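Local structure of glycerol Dehydrogenase (Unidentified, 5XN8) at residues 3-8 and 194-199; 10-15 and 147-152. The protein catalyses the NAD-dependent oxidation of glycerol to dihydroxyacetone, probably also acting on related diols, and carries a zinc ion in this crystal form. All coordinates share one frame; numbering follows the deposited sequence.

Interaction 1 (3-8 with 194-199) and interaction 2 (10-15 with 147-152) are both buried, with centres about 19 Å apart, and both lie against a second subunit. They use consecutive strands of the chain, 3-6 and 10-14, which meet different partners. In interaction 1 a strand touches the lead-in and first turn of helix 197-223 through one backbone bond and a small apolar patch. Interaction 2 is regular parallel sheet, with five backbone bonds and side chains packed on both faces. The two touch where CB of Pro8 lies 3.1 Å from O of Pro147, just before strand 149-153 begins.

Interaction 1: 3-8 and 194-199; sequences KVIQSP and QSTEAA
Ile5 and Thr196 form the close-packed part of this contact, their side chains meeting at about a right angle. CB of Ile5 lies 3.7 Å from OG1 of Thr196, while the methyl CG2 of Thr196 fits between CB of Ile5 and CB of Lys3. With CG1 anti to the backbone N (chi1 -179°) and the chain extended, Ile5 carries CD1 down to the start of helix 197-223, where it rests 4.0 Å from CB of Ala198 and 4.1 Å from CB of Ala199. Thr196 is the N-cap of that helix: its OG1 accepts from N of Ala199 at 3.2 Å, a nearly straight bond that fixes the hydroxyl beside Ile5. Ser195 adds a second local tie, its OG donating to O of Thr196 at 2.8 Å. Around the partly exposed Gln194 and Glu197 the contact is looser and more polar. The backbones are joined by a single bridge, N of Val4 donating to O of Gln194 at 3.3 Å and 166°. The methylenes of Lys3 run past O of Ser195, and the side chain of Gln194 turns away from the strand. NZ of Lys3 stops 4.7 Å from OE2 of Glu197, opposite charges without direct contact; Glu197 instead forms a salt bridge with Arg232 of the second subunit, which also supplies Glu235 to accept from N of Ala198. Strand 3-6 has two further neighbours: Ile5 packs on Ile243 and Ser247 of helix 228-247 in its own chain, and Lys3 to Gln6 pair in an antiparallel ladder with a strand of the second subunit, so the sheet runs on across the interface.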
ATOM      1  N   LYS A   3      12.452  27.243 -23.356  1.00 34.45           N
ATOM      2  CA  LYS A   3      11.254  27.120 -22.519  1.00 33.72           C
ATOM      3  C   LYS A   3      10.849  28.532 -22.119  1.00 32.64           C
ATOM      4  O   LYS A   3      11.697  29.348 -21.770  1.00 33.00           O
ATOM      5  CB  LYS A   3      11.521  26.263 -21.283  1.00 33.06           C
ATOM      6  CG  LYS A   3      11.876  24.816 -21.584  1.00 33.60           C
ATOM      7  CD  LYS A   3      12.328  24.079 -20.336  1.00 34.14           C
ATOM      8  CE  LYS A   3      12.367  22.575 -20.560  1.00 34.22           C
ATOM      9  NZ  LYS A   3      12.871  21.869 -19.345  1.00 34.05           N
ATOM     10  N   VAL A   4       9.557  28.840 -22.220  1.00 31.33           N
ATOM     11  CA  VAL A   4       9.055  30.179 -21.904  1.00 30.69           C
ATOM     12  C   VAL A   4       7.827  30.080 -21.027  1.00 30.21           C
ATOM     13  O   VAL A   4       6.994  29.204 -21.220  1.00 33.06           O
ATOM     14  CB  VAL A   4       8.720  31.008 -23.167  1.00 30.09           C
ATOM     15  CG1 VAL A   4       8.454  32.470 -22.800  1.00 29.92           C
ATOM     16  CG2 VAL A   4       9.859  30.926 -24.186  1.00 30.49           C
ATOM     17  N   ILE A   5       7.748  30.979 -20.049  1.00 29.21           N
ATOM     18  CA  ILE A   5       6.545  31.177 -19.236  1.00 26.51           C
ATOM     19  C   ILE A   5       6.315  32.683 -19.124  1.00 26.71           C
ATOM     20  O   ILE A   5       7.267  33.447 -18.942  1.00 25.41           O
ATOM     21  CB  ILE A   5       6.678  30.511 -17.836  1.00 25.67           C
ATOM     22  CG1 ILE A   5       5.400  30.695 -17.009  1.00 24.48           C
ATOM     23  CG2 ILE A   5       7.880  31.049 -17.057  1.00 25.46           C
ATOM     24  CD1 ILE A   5       5.361  29.850 -15.755  1.00 23.95           C
ATOM     25  N   GLN A   6       5.061  33.118 -19.266  1.00 27.03           N
ATOM     26  CA  GLN A   6       4.713  34.521 -19.027  1.00 28.06           C
ATOM     27  C   GLN A   6       3.602  34.638 -18.001  1.00 28.57           C
ATOM     28  O   GLN A   6       2.903  33.671 -17.704  1.00 29.13           O
ATOM     29  CB  GLN A   6       4.408  35.284 -20.327  1.00 28.50           C
ATOM     30  CG  GLN A   6       3.273  34.763 -21.201  1.00 28.57           C
ATOM     31  CD  GLN A   6       3.149  35.564 -22.490  1.00 28.67           C
ATOM     32  OE1 GLN A   6       4.026  35.505 -23.373  1.00 28.66           O
ATOM     33  NE2 GLN A   6       2.081  36.347 -22.596  1.00 29.19           N
ATOM     34  N   SER A   7       3.488  35.824 -17.421  1.00 30.19           N
ATOM     35  CA  SER A   7       2.572  36.065 -16.321  1.00 31.67           C
ATOM     36  C   SER A   7       2.176  37.535 -16.264  1.00 31.18           C
ATOM     37  O   SER A   7       2.933  38.394 -16.727  1.00 34.18           O
ATOM     38  CB  SER A   7       3.238  35.651 -14.999  1.00 33.92           C
ATOM     39  OG  SER A   7       2.331  35.689 -13.901  1.00 35.18           O
ATOM     40  N   PRO A   8       0.979  37.836 -15.718  1.00 29.50           N
ATOM     41  CA  PRO A   8       0.718  39.224 -15.338  1.00 29.19           C
ATOM     42  C   PRO A   8       1.628  39.620 -14.178  1.00 29.12           C
ATOM     43  O   PRO A   8       1.915  38.781 -13.323  1.00 29.80           O
ATOM     44  CB  PRO A   8      -0.744  39.185 -14.873  1.00 28.69           C
ATOM     45  CG  PRO A   8      -0.950  37.781 -14.430  1.00 27.59           C
ATOM     46  CD  PRO A   8      -0.179  36.974 -15.426  1.00 27.60           C
ATOM     47  N   GLN A 194       8.591  25.825 -25.635  1.00 26.37           N
ATOM     48  CA  GLN A 194       8.140  24.635 -24.919  1.00 25.47           C
ATOM     49  C   GLN A 194       7.643  25.029 -23.529  1.00 24.12           C
ATOM     50  O   GLN A 194       7.858  26.159 -23.073  1.00 24.82           O
ATOM     51  CB  GLN A 194       9.271  23.609 -24.790  1.00 26.50           C
ATOM     52  CG  GLN A 194       9.920  23.158 -26.095  1.00 27.84           C
ATOM     53  CD  GLN A 194       8.964  22.498 -27.054  1.00 28.87           C
ATOM     54  OE1 GLN A 194       7.980  21.885 -26.641  1.00 32.59           O
ATOM     55  NE2 GLN A 194       9.244  22.611 -28.346  1.00 29.66           N
ATOM     56  N   SER A 195       6.983  24.098 -22.850  1.00 22.36           N
ATOM     57  CA  SER A 195       6.494  24.350 -21.499  1.00 21.33           C
ATOM     58  C   SER A 195       7.602  24.230 -20.463  1.00 21.43           C
ATOM     59  O   SER A 195       8.433  23.319 -20.514  1.00 21.35           O
ATOM     60  CB  SER A 195       5.367  23.403 -21.122  1.00 20.43           C
ATOM     61  OG  SER A 195       4.741  23.851 -19.936  1.00 19.73           O
ATOM     62  N   THR A 196       7.597  25.164 -19.524  1.00 21.39           N
ATOM     63  CA  THR A 196       8.346  25.025 -18.295  1.00 21.62           C
ATOM     64  C   THR A 196       7.620  23.985 -17.442  1.00 22.01           C
ATOM     65  O   THR A 196       6.448  23.710 -17.673  1.00 21.35           O
ATOM     66  CB  THR A 196       8.421  26.361 -17.523  1.00 21.23           C
ATOM     67  OG1 THR A 196       7.096  26.844 -17.265  1.00 20.50           O
ATOM     68  CG2 THR A 196       9.204  27.392 -18.293  1.00 21.20           C
ATOM     69  N   GLU A 197       8.323  23.413 -16.463  1.00 22.68           N
ATOM     70  CA  GLU A 197       7.677  22.545 -15.483  1.00 23.11           C
ATOM     71  C   GLU A 197       6.716  23.334 -14.607  1.00 22.98           C
ATOM     72  O   GLU A 197       5.662  22.808 -14.228  1.00 24.18           O
ATOM     73  CB  GLU A 197       8.695  21.814 -14.610  1.00 24.25           C
ATOM     74  CG  GLU A 197       9.621  20.863 -15.358  1.00 25.14           C
ATOM     75  CD  GLU A 197       8.867  19.834 -16.195  1.00 25.10           C
ATOM     76  OE1 GLU A 197       7.880  19.269 -15.705  1.00 24.21           O
ATOM     77  OE2 GLU A 197       9.281  19.588 -17.345  1.00 26.63           O
ATOM     78  N   ALA A 198       7.076  24.582 -14.314  1.00 23.38           N
ATOM     79  CA  ALA A 198       6.225  25.520 -13.562  1.00 23.86           C
ATOM     80  C   ALA A 198       4.802  25.607 -14.096  1.00 22.65           C
ATOM     81  O   ALA A 198       3.835  25.399 -13.360  1.00 23.49           O
ATOM     82  CB  ALA A 198       6.855  26.911 -13.570  1.00 24.88           C
ATOM     83  N   ALA A 199       4.692  25.913 -15.377  1.00 23.05           N
ATOM     84  CA  ALA A 199       3.409  26.071 -16.070  1.00 21.85           C
ATOM     85  C   ALA A 199       2.606  24.782 -16.111  1.00 21.79           C
ATOM     86  O   ALA A 199       1.384  24.806 -15.906  1.00 22.30           O
ATOM     87  CB  ALA A 199       3.647  26.584 -17.486  1.00 21.84           C
TER

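Interaction 2: 10-15 and 147-152; sequences KYLQGP and PDMVVM
Tyr11 packs against Val150 and Met152 on one face of the sheet, its ring meeting both side chains obliquely. CD1 of Tyr11 lies 3.6 Å from CG1 of Val150, and CE1 of the same ring lies 3.6 Å from CG of Met152. The ring reaches along the neighbouring strand because CG stands anti to the backbone N (chi1 169°). On the other face the bent end of Met149 brings CE to 3.7 Å from CD1 of Leu12, and Phe21 and Tyr24 cover this pair. Between the faces the backbones run parallel, in the register Lys10-Met149 to Gln13-Met152. In the Rossmann-like nucleotide-binding domain of the iron-containing alcohol dehydrogenase family, strand 10-14 is outermost in this chain's parallel sheet, but pairs antiparallel with a strand of the second subunit, so the sheet runs on across the interface. Met152 comes about 9 Å, side chain to side chain, from Thr116, a probable NAD(+)-binding residue. Lys10 and Leu12 each use both N and O toward 148-152, and Gly14 adds its N, donating to O of Met152. N of Leu12 meets O of Val150 at 2.7 Å, nearly straight. The bond from N of Lys10 to O of Asp148 is longer, 3.2 Å, and bent. Near the far end, OH of Tyr11 donates to OE1 of Gln13 in the carbonyl plane, a short bond of 2.5 Å, and NE2 of Gln13 is bonded to O of Glu231 on helix 228-247, giving both amide atoms partners. Asp148 OD1 accepts from N of Val111, and NZ of Lys10 reaches O of Pro144 of the second subunit.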
ATOM      1  N   LYS A  10       1.234  41.321 -11.400  1.00 28.34           N
ATOM      2  CA  LYS A  10       0.657  41.057 -10.075  1.00 27.42           C
ATOM      3  C   LYS A  10      -0.764  40.522 -10.199  1.00 26.87           C
ATOM      4  O   LYS A  10      -1.534  40.979 -11.041  1.00 26.72           O
ATOM      5  CB  LYS A  10       0.637  42.330  -9.218  1.00 28.40           C
ATOM      6  CG  LYS A  10       1.995  42.768  -8.706  1.00 29.37           C
ATOM      7  CD  LYS A  10       1.893  43.722  -7.533  1.00 30.20           C
ATOM      8  CE  LYS A  10       3.212  44.440  -7.304  1.00 31.27           C
ATOM      9  NZ  LYS A  10       3.514  45.460  -8.353  1.00 31.34           N
ATOM     10  N   TYR A  11      -1.103  39.556  -9.345  1.00 25.21           N
ATOM     11  CA  TYR A  11      -2.440  38.980  -9.286  1.00 24.59           C
ATOM     12  C   TYR A  11      -2.933  39.100  -7.845  1.00 25.37           C
ATOM     13  O   TYR A  11      -2.297  38.586  -6.943  1.00 27.73           O
ATOM     14  CB  TYR A  11      -2.410  37.536  -9.781  1.00 23.00           C
ATOM     15  CG  TYR A  11      -3.682  36.765  -9.528  1.00 22.32           C
ATOM     16  CD1 TYR A  11      -4.726  36.766 -10.452  1.00 21.08           C
ATOM     17  CD2 TYR A  11      -3.840  36.016  -8.364  1.00 21.54           C
ATOM     18  CE1 TYR A  11      -5.876  36.050 -10.221  1.00 20.41           C
ATOM     19  CE2 TYR A  11      -5.006  35.320  -8.115  1.00 20.63           C
ATOM     20  CZ  TYR A  11      -6.018  35.335  -9.058  1.00 20.33           C
ATOM     21  OH  TYR A  11      -7.181  34.631  -8.819  1.00 19.36           O
ATOM     22  N   LEU A  12      -4.033  39.822  -7.638  1.00 25.21           N
ATOM     23  CA  LEU A  12      -4.584  40.073  -6.300  1.00 24.95           C
ATOM     24  C   LEU A  12      -5.919  39.365  -6.157  1.00 24.13           C
ATOM     25  O   LEU A  12      -6.713  39.336  -7.102  1.00 23.56           O
ATOM     26  CB  LEU A  12      -4.816  41.576  -6.088  1.00 26.02           C
ATOM     27  CG  LEU A  12      -3.606  42.470  -5.836  1.00 26.36           C
ATOM     28  CD1 LEU A  12      -2.784  42.668  -7.097  1.00 26.27           C
ATOM     29  CD2 LEU A  12      -4.086  43.806  -5.278  1.00 26.67           C
ATOM     30  N   GLN A  13      -6.185  38.828  -4.972  1.00 23.46           N
ATOM     31  CA  GLN A  13      -7.433  38.105  -4.731  1.00 23.15           C
ATOM     32  C   GLN A  13      -7.847  38.073  -3.266  1.00 23.03           C
ATOM     33  O   GLN A  13      -7.071  37.688  -2.418  1.00 22.87           O
ATOM     34  CB  GLN A  13      -7.318  36.675  -5.250  1.00 22.65           C
ATOM     35  CG  GLN A  13      -8.595  35.867  -5.089  1.00 22.52           C
ATOM     36  CD  GLN A  13      -8.366  34.410  -5.386  1.00 22.43           C
ATOM     37  OE1 GLN A  13      -7.855  34.064  -6.451  1.00 22.80           O
ATOM     38  NE2 GLN A  13      -8.703  33.539  -4.428  1.00 21.78           N
ATOM     39  N   GLY A  14      -9.100  38.431  -3.000  1.00 23.46           N
ATOM     40  CA  GLY A  14      -9.667  38.356  -1.653  1.00 23.93           C
ATOM     41  C   GLY A  14     -10.925  39.192  -1.509  1.00 24.61           C
ATOM     42  O   GLY A  14     -11.363  39.831  -2.470  1.00 24.32           O
ATOM     43  N   PRO A  15     -11.521  39.197  -0.309  1.00 26.19           N
ATOM     44  CA  PRO A  15     -12.635  40.110  -0.025  1.00 27.82           C
ATOM     45  C   PRO A  15     -12.223  41.569  -0.197  1.00 29.65           C
ATOM     46  O   PRO A  15     -11.134  41.947   0.230  1.00 30.23           O
ATOM     47  CB  PRO A  15     -12.962  39.811   1.443  1.00 27.80           C
ATOM     48  CG  PRO A  15     -12.561  38.394   1.626  1.00 27.57           C
ATOM     49  CD  PRO A  15     -11.331  38.213   0.771  1.00 26.36           C
ATOM     50  N   PRO A 147      -1.633  41.683 -18.750  1.00 26.94           N
ATOM     51  CA  PRO A 147      -2.076  42.770 -17.870  1.00 26.82           C
ATOM     52  C   PRO A 147      -1.108  42.993 -16.711  1.00 26.89           C
ATOM     53  O   PRO A 147      -0.559  42.035 -16.168  1.00 26.67           O
ATOM     54  CB  PRO A 147      -3.411  42.263 -17.338  1.00 26.00           C
ATOM     55  CG  PRO A 147      -3.924  41.392 -18.423  1.00 26.04           C
ATOM     56  CD  PRO A 147      -2.727  40.742 -19.044  1.00 26.12           C
ATOM     57  N   ASP A 148      -0.904  44.251 -16.348  1.00 28.00           N
ATOM     58  CA  ASP A 148       0.005  44.593 -15.267  1.00 28.95           C
ATOM     59  C   ASP A 148      -0.571  44.197 -13.908  1.00 28.85           C
ATOM     60  O   ASP A 148       0.184  43.817 -13.012  1.00 26.89           O
ATOM     61  CB  ASP A 148       0.389  46.075 -15.328  1.00 29.72           C
ATOM     62  CG  ASP A 148       1.061  46.444 -16.651  1.00 30.64           C
ATOM     63  OD1 ASP A 148       0.333  46.526 -17.676  1.00 30.57           O
ATOM     64  OD2 ASP A 148       2.311  46.626 -16.661  1.00 29.61           O
ATOM     65  N   MET A 149      -1.901  44.253 -13.771  1.00 29.27           N
ATOM     66  CA  MET A 149      -2.585  43.774 -12.567  1.00 29.86           C
ATOM     67  C   MET A 149      -3.865  43.021 -12.905  1.00 30.44           C
ATOM     68  O   MET A 149      -4.563  43.369 -13.865  1.00 30.67           O
ATOM     69  CB  MET A 149      -2.939  44.938 -11.653  1.00 31.39           C
ATOM     70  CG  MET A 149      -1.761  45.538 -10.913  1.00 31.20           C
ATOM     71  SD  MET A 149      -2.307  46.904  -9.856  1.00 34.21           S
ATOM     72  CE  MET A 149      -3.133  45.995  -8.563  1.00 33.82           C
ATOM     73  N   VAL A 150      -4.159  41.991 -12.103  1.00 28.89           N
ATOM     74  CA  VAL A 150      -5.407  41.234 -12.177  1.00 28.40           C
ATOM     75  C   VAL A 150      -5.994  41.221 -10.769  1.00 28.79           C
ATOM     76  O   VAL A 150      -5.367  40.709  -9.852  1.00 29.12           O
ATOM     77  CB  VAL A 150      -5.184  39.781 -12.652  1.00 27.58           C
ATOM     78  CG1 VAL A 150      -6.489  38.986 -12.615  1.00 26.83           C
ATOM     79  CG2 VAL A 150      -4.568  39.750 -14.051  1.00 27.11           C
ATOM     80  N   VAL A 151      -7.193  41.784 -10.605  1.00 29.01           N
ATOM     81  CA  VAL A 151      -7.783  41.996  -9.287  1.00 28.92           C
ATOM     82  C   VAL A 151      -9.111  41.249  -9.181  1.00 28.60           C
ATOM     83  O   VAL A 151     -10.067  41.553  -9.904  1.00 30.26           O
ATOM     84  CB  VAL A 151      -7.990  43.496  -9.004  1.00 29.90           C
ATOM     85  CG1 VAL A 151      -8.341  43.725  -7.538  1.00 30.09           C
ATOM     86  CG2 VAL A 151      -6.736  44.284  -9.382  1.00 30.46           C
ATOM     87  N   MET A 152      -9.166  40.287  -8.262  1.00 27.15           N
ATOM     88  CA  MET A 152     -10.308  39.401  -8.106  1.00 27.12           C
ATOM     89  C   MET A 152     -10.961  39.675  -6.757  1.00 26.21           C
ATOM     90  O   MET A 152     -10.460  39.247  -5.721  1.00 25.64           O
ATOM     91  CB  MET A 152      -9.843  37.943  -8.195  1.00 27.45           C
ATOM     92  CG  MET A 152      -9.009  37.617  -9.428  1.00 27.06           C
ATOM     93  SD  MET A 152      -9.938  37.743 -10.967  1.00 26.82           S
ATOM     94  CE  MET A 152     -11.004  36.317 -10.858  1.00 26.91           C
TER